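Local coordinates for protein Non-ribosomal peptide synthetase (Streptomyces halstedii, PDB 3WV4) that is the N-terminal domain of a non-ribosomal peptide synthetase, a member of the ANL clan of AMP-binding enzymes, at residues S224-V228 / P366-T370; T343-R347 / H396-Y401; G388-T393 / R422-Y428. All blocks are in the same frame, centred on the assembly; numbering follows the deposited sequence.

Interaction 1 of 3, residues S224-V228 / P366-T370; sequences SINAV and PLPGT
The hydroxyl of S224, on the helix, reaches across to the loop and donates to the backbone carbonyl of P368, with OG and O 2.8 Å apart. The donor lies in the carbonyl plane and on a lone pair, at a C=O...donor angle of 129°. What brings it there is the first torsion of S224: with chi1 at 179°, OG is turned opposite the helix backbone N and out toward the loop. In that position OG is also 3.2 Å from CB of L367, so the polar bond is lined by hydrocarbon. The proline nitrogen of P368 is close to S224 OG as well, without bonding to it.

One turn later, V228 meets the proline ring. Its CG2 branch, beside the backbone N, presses on P368 CD at 3.3 Å, tighter than usual van der Waals contact, and the CB of A227 touches P368 CG more loosely. I225 and L367 lie side by side, pointing the same way, with I225 CG1 4.1 Å from L367 CD1.

The loop is braced from within by a type II beta turn, L367 to T370, with G369 at positive phi (86°). The turn's backbone bond from T370 N to L367 O is weak, but T370 OG1 also donates to L367 O at 2.7 Å, tilted from the carbonyl plane.

The contact thus sets helix 215-229 against the turn between strands 362-366 and 371-375. I350 of strand 349-350 touches I225, V228 and L367, while I254 of helix 246-258 packs on I225.

Interaction 2 of 3, residues T343-R347 / H396-Y401; sequences TECKR and HVMAGY
Two hydrogen bonds join E344 to the 396-401 loop, one from its backbone and one from its side chain. M398 N donates to E344 O at 3.0 Å, in the carbonyl plane and nearly straight (N-H...O 160°); the same oxygen also bonds to Y412 OH. At the far end Y401 OH donates to E344 OE2 at 2.4 Å, shorter than usual, so the exact distance is doubtful. The carboxylate stands almost perpendicular to the phenol ring, 88° between planes, with OE2 at the ring's edge; chi1 of E344, anti to the carbonyl carbon, brings CG to Y401 OH, and a bend at chi2 turns the carboxylate to it.

Contacts with the H396 imidazole differ. CB of C345 sits over one face in a CH-pi contact, 4.2 Å from the ring centroid and 20° off the normal, while SG lies obliquely to it. R347 O meets the edge in plane, 3.2 Å from CD2 of H396. C345 CA approaches H396 O at 3.4 Å as a CA-H...O contact.

M398 CB and CG lie against the carbonyl oxygen of E344, and the side chain packs on V211 and C213 of strand 210-214 and Y250 of helix 246-258; F220 of helix 215-229 touches H396.

Interaction 3 of 3, residues G388-T393 / R422-Y428; sequences GEITVT and RLHTGDY
The H424 ring carries the methyl CG2 of T391 over one face, 4.1 Å from its centroid and 28° off the normal, a CH-pi contact, while the carboxylate of E389 lies at its edge. ND1 donates to E389 OE1 at 3.2 Å with the oxygen in the ring plane, yet OE1 is met from above the carboxylate plane. The other oxygen, OE2, accepts from G426 N through its anti lone pair at 2.9 Å. The extended glutamate, chi2 180°, spans from H424 to the corner of the chain. The Y428 ring has E389 CA over one face.

I390 O takes two bonds from T425, from OG1 at 2.8 Å and from the backbone N at 3.2 Å; OG1 accepts from D427 N, an ST turn. I390 N donates to D427 O at 2.9 Å. R422 runs its CD past T391 OG1 at 3.3 Å, but its guanidinium is paired with E373 and T391 OG1 with the carbonyl of E373.

Antiparallel pairing continues through V392 and L423, hydrogen-bonded in both directions. Between E389-Y428 and T391-H424 the register slips by two, a beta bulge at a corner where strand 388-393 passes from partner 427-431 to 422-425.

Interaction 2 is the buried one, whereas interactions 1 and 3 are each partly buried and include exposed residues. Their chemistry follows: interaction 1 relies on one hydroxyl-carbonyl bond with aliphatic packing between a helix and a turn, interaction 2 mixes hydrogen bonds with ring and sulfur contacts between two loops, and interaction 3 is mainly backbone pairing of strands with a carboxylate on one face, bonded to H424 and G426. T370 of interaction 1 packs on H396 of interaction 2 and on T393 O of interaction 3, and L423 of interaction 3 packs on E344 and C345. Loop 396-401 follows strand 388-393 in the chain, tying interactions 2 and 3 to the same element.

Interaction 1 of 3, residues S224-V228 / P366-T370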
loop_
_atom_site.group_PDB
_atom_site.type_symbol
_atom_site.label_atom_id
_atom_site.label_comp_id
_atom_site.label_asym_id
_atom_site.label_seq_id
_atom_site.Cartn_x
_atom_site.Cartn_y
_atom_site.Cartn_z
ATOM N N SER A 224 -6.945 -0.625 10.635
ATOM C CA SER A 224 -8.134 -1.511 10.536
ATOM C C SER A 224 -7.833 -2.859 9.906
ATOM O O SER A 224 -8.299 -3.925 10.346
ATOM C CB SER A 224 -9.246 -0.793 9.760
ATOM O OG SER A 224 -10.377 -1.603 9.615
ATOM N N ILE A 225 -7.085 -2.835 8.823
ATOM C CA ILE A 225 -6.630 -4.082 8.211
ATOM C C ILE A 225 -5.863 -4.925 9.252
ATOM O O ILE A 225 -6.034 -6.155 9.412
ATOM C CB ILE A 225 -5.703 -3.749 6.993
ATOM C CG1 ILE A 225 -6.507 -3.216 5.818
ATOM C CG2 ILE A 225 -4.973 -4.987 6.591
ATOM C CD1 ILE A 225 -5.693 -2.435 4.797
ATOM N N ASN A 226 -4.996 -4.248 9.976
ATOM C CA ASN A 226 -4.141 -4.937 10.928
ATOM C C ASN A 226 -4.905 -5.457 12.124
ATOM O O ASN A 226 -4.565 -6.527 12.630
ATOM C CB ASN A 226 -2.979 -4.123 11.452
ATOM C CG ASN A 226 -1.940 -5.041 12.057
ATOM O OD1 ASN A 226 -1.702 -6.140 11.565
ATOM N ND2 ASN A 226 -1.459 -4.690 13.176
ATOM N N ALA A 227 -5.997 -4.793 12.501
ATOM C CA ALA A 227 -6.863 -5.342 13.599
ATOM C C ALA A 227 -7.407 -6.701 13.180
ATOM O O ALA A 227 -7.692 -7.544 14.011
ATOM C CB ALA A 227 -8.014 -4.401 13.875
ATOM N N VAL A 228 -7.617 -6.917 11.882
ATOM C CA VAL A 228 -8.094 -8.241 11.413
ATOM C C VAL A 228 -6.926 -9.241 11.187
ATOM O O VAL A 228 -7.001 -10.371 11.578
ATOM C CB VAL A 228 -8.962 -8.189 10.127
ATOM C CG1 VAL A 228 -9.635 -9.522 9.903
ATOM C CG2 VAL A 228 -10.018 -7.142 10.179
ATOM N N PRO A 366 -16.757 -6.570 6.650
ATOM C CA PRO A 366 -16.252 -5.211 6.558
ATOM C C PRO A 366 -15.052 -5.001 7.438
ATOM O O PRO A 366 -14.893 -5.691 8.429
ATOM C CB PRO A 366 -17.362 -4.366 7.142
ATOM C CG PRO A 366 -18.568 -5.225 7.229
ATOM C CD PRO A 366 -18.113 -6.644 7.228
ATOM N N LEU A 367 -14.212 -4.056 7.068
ATOM C CA LEU A 367 -13.076 -3.698 7.889
ATOM C C LEU A 367 -13.633 -3.158 9.189
ATOM O O LEU A 367 -14.705 -2.515 9.216
ATOM C CB LEU A 367 -12.272 -2.613 7.245
ATOM C CG LEU A 367 -11.409 -2.845 5.996
ATOM C CD1 LEU A 367 -10.317 -1.783 5.958
ATOM C CD2 LEU A 367 -10.776 -4.213 5.936
ATOM N N PRO A 368 -12.957 -3.460 10.299
ATOM C CA PRO A 368 -13.481 -2.921 11.555
ATOM C C PRO A 368 -13.617 -1.397 11.472
ATOM O O PRO A 368 -12.676 -0.732 11.028
ATOM C CB PRO A 368 -12.398 -3.301 12.573
ATOM C CG PRO A 368 -11.722 -4.474 11.996
ATOM C CD PRO A 368 -11.916 -4.470 10.505
ATOM N N GLY A 369 -14.748 -0.864 11.964
ATOM C CA GLY A 369 -14.988 0.554 11.963
ATOM C C GLY A 369 -15.583 1.083 10.681
ATOM O O GLY A 369 -15.609 2.291 10.508
ATOM N N THR A 370 -16.009 0.215 9.757
ATOM C CA THR A 370 -16.500 0.685 8.456
ATOM C C THR A 370 -17.843 0.031 8.263
ATOM O O THR A 370 -18.177 -0.828 9.037
ATOM C CB THR A 370 -15.540 0.292 7.305
ATOM O OG1 THR A 370 -15.603 -1.110 7.080
ATOM C CG2 THR A 370 -14.119 0.613 7.690
#

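Interaction 2 of 3, residues T343-R347 / H396-Y401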
loop_
_atom_site.group_PDB
_atom_site.type_symbol
_atom_site.label_atom_id
_atom_site.label_comp_id
_atom_site.label_asym_id
_atom_site.label_seq_id
_atom_site.Cartn_x
_atom_site.Cartn_y
_atom_site.Cartn_z
ATOM N N THR A 343 -9.056 0.652 -4.644
ATOM C CA THR A 343 -8.196 1.766 -4.319
ATOM C C THR A 343 -8.911 2.958 -3.686
ATOM O O THR A 343 -8.397 3.570 -2.725
ATOM C CB THR A 343 -7.445 2.208 -5.583
ATOM O OG1 THR A 343 -6.727 1.100 -6.118
ATOM C CG2 THR A 343 -6.454 3.259 -5.221
ATOM N N GLU A 344 -10.170 3.164 -4.084
ATOM C CA GLU A 344 -10.995 4.265 -3.594
ATOM C C GLU A 344 -11.214 4.287 -2.081
ATOM O O GLU A 344 -11.493 5.367 -1.476
ATOM C CB GLU A 344 -12.352 4.243 -4.336
ATOM C CG GLU A 344 -12.328 4.761 -5.769
ATOM C CD GLU A 344 -11.798 3.768 -6.820
ATOM O OE1 GLU A 344 -11.210 2.700 -6.516
ATOM O OE2 GLU A 344 -11.915 4.109 -8.005
ATOM N N CYS A 345 -11.012 3.150 -1.423
ATOM C CA CYS A 345 -11.010 3.131 0.058
ATOM C C CYS A 345 -9.989 2.156 0.684
ATOM O O CYS A 345 -10.138 1.690 1.803
ATOM C CB CYS A 345 -12.416 2.774 0.512
ATOM S SG CYS A 345 -12.946 1.129 0.130
ATOM N N LYS A 346 -8.956 1.838 -0.070
ATOM C CA LYS A 346 -7.952 0.814 0.219
ATOM C C LYS A 346 -8.486 -0.578 0.243
ATOM O O LYS A 346 -7.990 -1.428 -0.517
ATOM C CB LYS A 346 -7.168 1.113 1.483
ATOM C CG LYS A 346 -6.156 0.065 1.848
ATOM C CD LYS A 346 -5.291 -0.520 0.735
ATOM C CE LYS A 346 -4.366 -1.620 1.303
ATOM N NZ LYS A 346 -3.371 -2.227 0.350
ATOM N N ARG A 347 -9.427 -0.868 1.149
ATOM C CA ARG A 347 -9.916 -2.216 1.303
ATOM C C ARG A 347 -11.321 -2.228 1.862
ATOM O O ARG A 347 -11.731 -1.313 2.605
ATOM C CB ARG A 347 -8.926 -3.067 2.124
ATOM C CG ARG A 347 -9.229 -4.523 2.073
ATOM C CD ARG A 347 -8.077 -5.437 2.458
ATOM N NE ARG A 347 -7.016 -5.367 1.470
ATOM C CZ ARG A 347 -5.718 -5.347 1.763
ATOM N NH1 ARG A 347 -5.311 -5.472 3.040
ATOM N NH2 ARG A 347 -4.819 -5.309 0.792
ATOM N N HIS A 396 -12.016 5.196 6.058
ATOM C CA HIS A 396 -11.048 4.722 5.051
ATOM C C HIS A 396 -11.432 5.232 3.664
ATOM O O HIS A 396 -10.630 5.135 2.736
ATOM C CB HIS A 396 -10.989 3.201 5.024
ATOM C CG HIS A 396 -12.295 2.530 4.736
ATOM N ND1 HIS A 396 -13.537 3.072 5.045
ATOM C CD2 HIS A 396 -12.551 1.303 4.233
ATOM C CE1 HIS A 396 -14.486 2.226 4.701
ATOM N NE2 HIS A 396 -13.917 1.141 4.213
ATOM N N VAL A 397 -12.689 5.696 3.515
ATOM C CA VAL A 397 -13.142 6.201 2.225
ATOM C C VAL A 397 -12.285 7.402 1.906
ATOM O O VAL A 397 -12.286 8.348 2.671
ATOM C CB VAL A 397 -14.586 6.651 2.257
ATOM C CG1 VAL A 397 -14.888 7.385 0.922
ATOM C CG2 VAL A 397 -15.504 5.445 2.467
ATOM N N MET A 398 -11.558 7.352 0.796
ATOM C CA MET A 398 -10.542 8.346 0.477
ATOM C C MET A 398 -11.214 9.611 -0.027
ATOM O O MET A 398 -12.426 9.663 -0.103
ATOM C CB MET A 398 -9.555 7.776 -0.579
ATOM C CG MET A 398 -8.724 6.600 -0.048
ATOM S SD MET A 398 -7.568 7.097 1.269
ATOM C CE MET A 398 -7.297 5.420 1.915
ATOM N N ALA A 399 -10.430 10.622 -0.344
ATOM C CA ALA A 399 -10.945 11.941 -0.622
ATOM C C ALA A 399 -11.498 12.174 -2.044
ATOM O O ALA A 399 -11.794 13.290 -2.318
ATOM C CB ALA A 399 -9.864 12.967 -0.365
ATOM N N GLY A 400 -11.628 11.180 -2.914
ATOM C CA GLY A 400 -12.015 11.410 -4.293
ATOM C C GLY A 400 -10.815 11.184 -5.213
ATOM O O GLY A 400 -9.779 10.660 -4.780
ATOM N N TYR A 401 -10.978 11.562 -6.488
ATOM C CA TYR A 401 -9.931 11.499 -7.469
ATOM C C TYR A 401 -9.256 12.851 -7.578
ATOM O O TYR A 401 -9.907 13.873 -7.440
ATOM C CB TYR A 401 -10.497 11.081 -8.824
ATOM C CG TYR A 401 -11.229 9.758 -8.768
ATOM C CD1 TYR A 401 -10.543 8.577 -8.514
ATOM C CD2 TYR A 401 -12.600 9.692 -8.931
ATOM C CE1 TYR A 401 -11.203 7.358 -8.457
ATOM C CE2 TYR A 401 -13.279 8.479 -8.880
ATOM C CZ TYR A 401 -12.574 7.308 -8.643
ATOM O OH TYR A 401 -13.249 6.087 -8.554
#

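Interaction 3 of 3, residues G388-T393 / R422-Y428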
loop_
_atom_site.group_PDB
_atom_site.type_symbol
_atom_site.label_atom_id
_atom_site.label_comp_id
_atom_site.label_asym_id
_atom_site.label_seq_id
_atom_site.Cartn_x
_atom_site.Cartn_y
_atom_site.Cartn_z
ATOM N N GLY A 388 -27.401 -6.175 -4.928
ATOM C CA GLY A 388 -27.400 -4.724 -5.166
ATOM C C GLY A 388 -26.000 -4.191 -5.283
ATOM O O GLY A 388 -25.035 -4.944 -5.282
ATOM N N GLU A 389 -25.887 -2.880 -5.394
ATOM C CA GLU A 389 -24.596 -2.264 -5.465
ATOM C C GLU A 389 -23.905 -2.258 -4.099
ATOM O O GLU A 389 -24.416 -1.730 -3.103
ATOM C CB GLU A 389 -24.655 -0.848 -5.982
ATOM C CG GLU A 389 -23.267 -0.383 -6.275
ATOM C CD GLU A 389 -23.212 1.023 -6.810
ATOM O OE1 GLU A 389 -24.268 1.715 -6.709
ATOM O OE2 GLU A 389 -22.091 1.424 -7.259
ATOM N N ILE A 390 -22.705 -2.809 -4.091
ATOM C CA ILE A 390 -21.864 -2.770 -2.881
ATOM C C ILE A 390 -21.459 -1.332 -2.646
ATOM O O ILE A 390 -20.814 -0.706 -3.503
ATOM C CB ILE A 390 -20.637 -3.685 -3.034
ATOM C CG1 ILE A 390 -21.106 -5.147 -3.078
ATOM C CG2 ILE A 390 -19.651 -3.496 -1.885
ATOM C CD1 ILE A 390 -20.094 -6.032 -3.750
ATOM N N THR A 391 -21.834 -0.816 -1.485
ATOM C CA THR A 391 -21.440 0.546 -1.149
ATOM C C THR A 391 -20.756 0.483 0.203
ATOM O O THR A 391 -20.949 -0.476 0.936
ATOM C CB THR A 391 -22.575 1.591 -1.148
ATOM O OG1 THR A 391 -23.363 1.478 0.051
ATOM C CG2 THR A 391 -23.442 1.431 -2.382
ATOM N N VAL A 392 -19.971 1.523 0.499
ATOM C CA VAL A 392 -19.079 1.556 1.633
ATOM C C VAL A 392 -19.056 2.926 2.287
ATOM O O VAL A 392 -18.984 3.958 1.611
ATOM C CB VAL A 392 -17.662 1.268 1.152
ATOM C CG1 VAL A 392 -16.666 1.411 2.276
ATOM C CG2 VAL A 392 -17.607 -0.123 0.533
ATOM N N THR A 393 -19.032 2.929 3.595
ATOM C CA THR A 393 -18.928 4.152 4.355
ATOM C C THR A 393 -17.879 4.009 5.476
ATOM O O THR A 393 -17.786 2.982 6.103
ATOM C CB THR A 393 -20.343 4.448 4.906
ATOM O OG1 THR A 393 -21.179 4.814 3.801
ATOM C CG2 THR A 393 -20.312 5.558 5.885
ATOM N N ARG A 422 -20.224 8.354 0.984
ATOM C CA ARG A 422 -20.577 6.977 0.593
ATOM C C ARG A 422 -19.950 6.598 -0.710
ATOM O O ARG A 422 -20.178 7.245 -1.731
ATOM C CB ARG A 422 -22.078 6.748 0.534
ATOM C CG ARG A 422 -22.482 5.440 -0.156
ATOM C CD ARG A 422 -23.666 4.749 0.504
ATOM N NE ARG A 422 -24.596 5.691 1.107
ATOM C CZ ARG A 422 -25.322 5.449 2.192
ATOM N NH1 ARG A 422 -25.231 4.277 2.805
ATOM N NH2 ARG A 422 -26.140 6.394 2.667
ATOM N N LEU A 423 -19.104 5.570 -0.672
ATOM C CA LEU A 423 -18.452 5.104 -1.895
ATOM C C LEU A 423 -19.324 4.091 -2.568
ATOM O O LEU A 423 -19.699 3.092 -1.966
ATOM C CB LEU A 423 -17.097 4.448 -1.599
ATOM C CG LEU A 423 -16.438 3.740 -2.764
ATOM C CD1 LEU A 423 -15.975 4.769 -3.784
ATOM C CD2 LEU A 423 -15.307 2.820 -2.280
ATOM N N HIS A 424 -19.609 4.330 -3.840
ATOM C CA HIS A 424 -20.351 3.389 -4.678
ATOM C C HIS A 424 -19.354 2.679 -5.550
ATOM O O HIS A 424 -18.715 3.301 -6.403
ATOM C CB HIS A 424 -21.374 4.162 -5.543
ATOM C CG HIS A 424 -22.496 4.755 -4.755
ATOM N ND1 HIS A 424 -23.783 4.256 -4.791
ATOM C CD2 HIS A 424 -22.522 5.801 -3.900
ATOM C CE1 HIS A 424 -24.549 4.968 -3.985
ATOM N NE2 HIS A 424 -23.807 5.910 -3.432
ATOM N N THR A 425 -19.217 1.372 -5.360
ATOM C CA THR A 425 -18.104 0.649 -5.952
ATOM C C THR A 425 -18.304 0.224 -7.405
ATOM O O THR A 425 -17.340 -0.139 -8.087
ATOM C CB THR A 425 -17.865 -0.663 -5.191
ATOM O OG1 THR A 425 -18.985 -1.532 -5.402
ATOM C CG2 THR A 425 -17.641 -0.402 -3.671
ATOM N N GLY A 426 -19.558 0.145 -7.847
ATOM C CA GLY A 426 -19.857 -0.410 -9.148
ATOM C C GLY A 426 -19.741 -1.913 -9.138
ATOM O O GLY A 426 -19.833 -2.546 -10.167
ATOM N N ASP A 427 -19.535 -2.516 -7.980
ATOM C CA ASP A 427 -19.585 -3.966 -7.906
ATOM C C ASP A 427 -20.950 -4.337 -7.336
ATOM O O ASP A 427 -21.559 -3.562 -6.595
ATOM C CB ASP A 427 -18.441 -4.514 -7.065
ATOM C CG ASP A 427 -17.070 -4.389 -7.756
ATOM O OD1 ASP A 427 -17.000 -4.421 -9.001
ATOM O OD2 ASP A 427 -16.061 -4.264 -7.021
ATOM N N TYR A 428 -21.415 -5.536 -7.650
ATOM C CA TYR A 428 -22.699 -5.986 -7.144
ATOM C C TYR A 428 -22.526 -7.231 -6.285
ATOM O O TYR A 428 -21.725 -8.098 -6.576
ATOM C CB TYR A 428 -23.671 -6.256 -8.318
ATOM C CG TYR A 428 -24.113 -5.009 -8.910
ATOM C CD1 TYR A 428 -25.372 -4.488 -8.628
ATOM C CD2 TYR A 428 -23.285 -4.317 -9.778
ATOM C CE1 TYR A 428 -25.765 -3.298 -9.196
ATOM C CE2 TYR A 428 -23.680 -3.135 -10.337
ATOM C CZ TYR A 428 -24.914 -2.641 -10.045
ATOM O OH TYR A 428 -25.291 -1.462 -10.634
#